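Local coordinates for protein nuclear hormone receptor FTZ-F1 (Drosophila melanogaster, PDB 2XHS) that probably acts as a transcription factor of the nuclear receptor NR5A group, its ligand-binding domain taking up a Fushi tarazu peptide, at residues K73-K76 and V77-M81; T233-M236 and E237-A241. All blocks are in the same frame, centred on the assembly; numbering follows the deposited sequence.

Contact 1. Residues K73-K76 and V77-M81; sequences KDLK and VDDQM
Gln-80 reaches its side chain back along the loop that leads into its own helix, meeting Leu-75 and Lys-76. Its CB lies near Lys-76 O, whose place in the model is less sure. From there CG leaves beside the backbone N, anti to the carbonyl carbon (chi1 -44°), and an extended chain carries the amide backwards past the helix start. CD comes within 3.6 Å of Leu-75 O, and NE2 ends 3.8 Å from Leu-75 CB. Although NE2 is also 3.0 Å from Leu-75 O, the angle is too poor for a hydrogen bond; what the amide nitrogen does give is a weak one to Phe-72 O, three residues before Leu-75.

Lys-76 is the N-cap residue. Its carbonyl receives the first backbone bond of the helix, from Gln-80 N at 2.9 Å to Lys-76 O, with the same caution about that oxygen. On another side of the turn, Leu-75 CD2 sits 3.9 Å from Asp-79 CB, the two side chains crossing at about a right angle. Val-77, Gln-80 and Met-81 pack on apolar side chains of the bound peptide, and Asp-78 forms a salt bridge with a basic one, so this first turn helps to line the peptide groove. The contact thus sits where the loop after helix 47-67 enters helix 77-102, and the Asp-79 carboxylate ties that start to Asn-169 N, just ahead of helix 170-191.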
# COMPACT_ATOMS: atom_id res chain seq x y z
N LYS A 73 -14.61 4.19 -10.11
CA LYS A 73 -15.97 3.91 -10.44
C LYS A 73 -16.22 4.29 -11.87
O LYS A 73 -16.99 3.67 -12.57
CB LYS A 73 -16.89 4.70 -9.52
CG LYS A 73 -16.64 4.42 -8.06
CD LYS A 73 -17.83 4.82 -7.22
CE LYS A 73 -17.99 3.88 -6.04
NZ LYS A 73 -18.85 4.43 -4.96
N ASP A 74 -15.51 5.29 -12.32
CA ASP A 74 -15.74 5.84 -13.63
C ASP A 74 -14.86 5.16 -14.60
O ASP A 74 -14.67 5.61 -15.70
CB ASP A 74 -15.39 7.30 -13.61
CG ASP A 74 -16.19 8.04 -12.62
OD1 ASP A 74 -17.07 7.42 -12.02
OD2 ASP A 74 -15.97 9.25 -12.48
N LEU A 75 -14.34 4.02 -14.22
CA LEU A 75 -13.37 3.37 -15.03
C LEU A 75 -13.75 1.98 -15.39
O LEU A 75 -14.41 1.30 -14.63
CB LEU A 75 -12.07 3.32 -14.26
CG LEU A 75 -11.18 4.48 -14.58
CD1 LEU A 75 -9.91 4.32 -13.85
CD2 LEU A 75 -10.94 4.41 -16.03
N LYS A 76 -13.32 1.56 -16.56
CA LYS A 76 -13.56 0.21 -16.99
C LYS A 76 -12.57 -0.76 -16.42
O LYS A 76 -11.47 -0.42 -16.08
CB LYS A 76 -13.63 0.11 -18.50
CG LYS A 76 -15.04 0.31 -19.02
CD LYS A 76 -15.33 -0.53 -20.25
CE LYS A 76 -16.73 -0.30 -20.78
NZ LYS A 76 -17.06 -1.27 -21.84
N VAL A 77 -12.98 -1.99 -16.34
CA VAL A 77 -12.19 -2.95 -15.66
C VAL A 77 -10.86 -3.09 -16.29
O VAL A 77 -9.89 -3.21 -15.62
CB VAL A 77 -12.84 -4.27 -15.71
CG1 VAL A 77 -11.91 -5.27 -15.15
CG2 VAL A 77 -14.08 -4.23 -14.91
N ASP A 78 -10.79 -3.06 -17.59
CA ASP A 78 -9.52 -3.32 -18.18
C ASP A 78 -8.57 -2.29 -17.71
O ASP A 78 -7.44 -2.58 -17.45
CB ASP A 78 -9.62 -3.26 -19.69
CG ASP A 78 -10.13 -4.53 -20.27
OD1 ASP A 78 -10.85 -5.26 -19.60
OD2 ASP A 78 -9.79 -4.80 -21.42
N ASP A 79 -9.03 -1.07 -17.65
CA ASP A 79 -8.22 0.03 -17.18
C ASP A 79 -7.88 -0.08 -15.71
O ASP A 79 -6.78 0.21 -15.31
CB ASP A 79 -8.93 1.33 -17.47
CG ASP A 79 -8.46 1.97 -18.75
OD1 ASP A 79 -7.40 1.58 -19.24
OD2 ASP A 79 -9.15 2.86 -19.25
N GLN A 80 -8.84 -0.46 -14.91
CA GLN A 80 -8.60 -0.60 -13.51
C GLN A 80 -7.59 -1.67 -13.28
O GLN A 80 -6.75 -1.54 -12.46
CB GLN A 80 -9.86 -1.00 -12.81
CG GLN A 80 -11.04 -0.26 -13.25
CD GLN A 80 -12.22 -0.63 -12.46
OE1 GLN A 80 -12.38 -1.76 -12.11
NE2 GLN A 80 -13.06 0.31 -12.20
N MSE A 81 -7.70 -2.75 -14.01
CA MSE A 81 -6.79 -3.83 -13.82
C MSE A 81 -5.39 -3.39 -14.08
O MSE A 81 -4.50 -3.72 -13.38
CB MSE A 81 -7.12 -4.94 -14.77
CG MSE A 81 -8.39 -5.62 -14.46
SE MSE A 81 -8.68 -7.02 -15.65
CE MSE A 81 -7.09 -7.91 -15.42

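Contact 2. Residues T233-M236 and E237-A241; sequences TLLM and EMLHA
The AF-2 activation helix, 234-240, is the short C-terminal helix of a nuclear receptor ligand-binding domain, and here Thr-233 to Met-236 meet Glu-237 to His-240 along its two turns. Thr-233 is the N-cap: its OG1 caps the opening turn, accepting from Met-236 N at 3.0 Å in a nearly straight bond (164°), and Leu-235 N gives a further hydrogen bond to Asp-56 of helix 47-67. Regular i to i+4 bonds follow, among them Met-238 N to Leu-234 O at 2.8 Å and His-240 N to Met-236 O at 2.7 Å.

Leu-234 and Met-238 lie side by side and point the same way, with the isobutyl group of the first next to the methyl of the second; their modelled spacing is too short to be trusted. Glu-237 runs out extended beyond CG, bringing OE2 to 4.0 Å from Leu-234 CD1. That same OE2 accepts a hydrogen bond from the backbone of the bound peptide, as the glutamate of the charge clamp does in other receptors. Leu-234 also rests on Leu-59 and Phe-60, and with an alanine here those two side chains would probably lose an apolar neighbour, opening a gap between this helix and helix 47-67.

A neighbouring side of the helix turns to helix 198-224, where Leu-235 and Leu-239 both touch His-224 and lie alongside each other, CD2 of Leu-235 3.4 Å from CD2 of Leu-239. Met-236, bent at chi2 (75°) and again at chi3 (-90°), curls forward along the helix, toward its C-terminal end, until its CE stands 3.6 Å from Leu-239 CB.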
# COMPACT_ATOMS: atom_id res chain seq x y z
N THR A 233 -2.35 -18.19 -6.33
CA THR A 233 -2.72 -16.99 -5.64
C THR A 233 -2.79 -15.75 -6.48
O THR A 233 -2.21 -15.67 -7.51
CB THR A 233 -1.73 -16.70 -4.60
OG1 THR A 233 -0.54 -16.29 -5.24
CG2 THR A 233 -1.44 -17.91 -3.86
N LEU A 234 -3.51 -14.78 -5.98
CA LEU A 234 -3.62 -13.48 -6.58
C LEU A 234 -2.28 -12.82 -6.58
O LEU A 234 -1.92 -12.08 -7.46
CB LEU A 234 -4.61 -12.67 -5.80
CG LEU A 234 -4.81 -11.25 -6.23
CD1 LEU A 234 -5.31 -11.24 -7.63
CD2 LEU A 234 -5.79 -10.63 -5.34
N LEU A 235 -1.51 -13.11 -5.56
CA LEU A 235 -0.22 -12.54 -5.44
C LEU A 235 0.65 -12.95 -6.60
O LEU A 235 1.36 -12.15 -7.13
CB LEU A 235 0.39 -13.02 -4.14
CG LEU A 235 1.59 -12.24 -3.70
CD1 LEU A 235 2.47 -13.12 -2.99
CD2 LEU A 235 2.24 -11.78 -4.94
N MSE A 236 0.61 -14.20 -6.98
CA MSE A 236 1.33 -14.66 -8.14
C MSE A 236 0.78 -14.05 -9.39
O MSE A 236 1.49 -13.68 -10.28
CB MSE A 236 1.26 -16.17 -8.20
CG MSE A 236 1.92 -16.80 -9.38
SE MSE A 236 3.72 -16.82 -9.26
CE MSE A 236 4.17 -15.26 -10.03
N GLU A 237 -0.52 -13.93 -9.48
CA GLU A 237 -1.09 -13.40 -10.67
C GLU A 237 -0.63 -12.00 -10.86
O GLU A 237 -0.32 -11.60 -11.95
CB GLU A 237 -2.58 -13.40 -10.53
CG GLU A 237 -3.29 -12.58 -11.52
CD GLU A 237 -4.76 -12.80 -11.46
OE1 GLU A 237 -5.16 -13.94 -11.32
OE2 GLU A 237 -5.51 -11.84 -11.56
N MSE A 238 -0.61 -11.26 -9.79
CA MSE A 238 -0.16 -9.90 -9.81
C MSE A 238 1.30 -9.85 -10.13
O MSE A 238 1.77 -9.01 -10.85
CB MSE A 238 -0.45 -9.28 -8.45
CG MSE A 238 -1.01 -7.90 -8.49
SE MSE A 238 -2.65 -7.79 -9.33
CE MSE A 238 -3.39 -9.24 -8.44
N LEU A 239 2.05 -10.76 -9.56
CA LEU A 239 3.46 -10.79 -9.80
C LEU A 239 3.73 -11.09 -11.23
O LEU A 239 4.65 -10.59 -11.81
CB LEU A 239 4.03 -11.88 -8.94
CG LEU A 239 5.19 -11.57 -8.04
CD1 LEU A 239 5.17 -10.17 -7.65
CD2 LEU A 239 5.01 -12.40 -6.88
N HIS A 240 2.94 -11.97 -11.77
CA HIS A 240 3.04 -12.47 -13.12
C HIS A 240 2.80 -11.51 -14.24
O HIS A 240 3.32 -11.64 -15.31
CB HIS A 240 2.08 -13.62 -13.28
CG HIS A 240 2.28 -14.42 -14.52
ND1 HIS A 240 1.24 -15.03 -15.18
CD2 HIS A 240 3.39 -14.70 -15.22
CE1 HIS A 240 1.71 -15.67 -16.23
NE2 HIS A 240 3.01 -15.48 -16.28
N ALA A 241 1.87 -10.61 -14.01
CA ALA A 241 1.36 -9.75 -15.03
C ALA A 241 2.40 -9.08 -15.86
O ALA A 241 2.23 -8.95 -17.05
CB ALA A 241 0.46 -8.76 -14.44

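Overall arrangement
Contact 1 comes first along the chain, where the loop after helix 47-67 runs into helix 77-102; contact 2 follows near the C-terminus, on helix 234-240. Their centres are 18 Å apart and their nearest atoms about 6 Å, without touching. Helix 77-102 nevertheless links them, since residues further along it, Gln-85 and Trp-88, touch side chains of contact 2. Both contacts also reach the bound peptide. Together they build parts of one coregulator-type groove, consistent with recognition of the Fushi tarazu peptide jointly by the start of helix 77-102 and the activation helix in its active position.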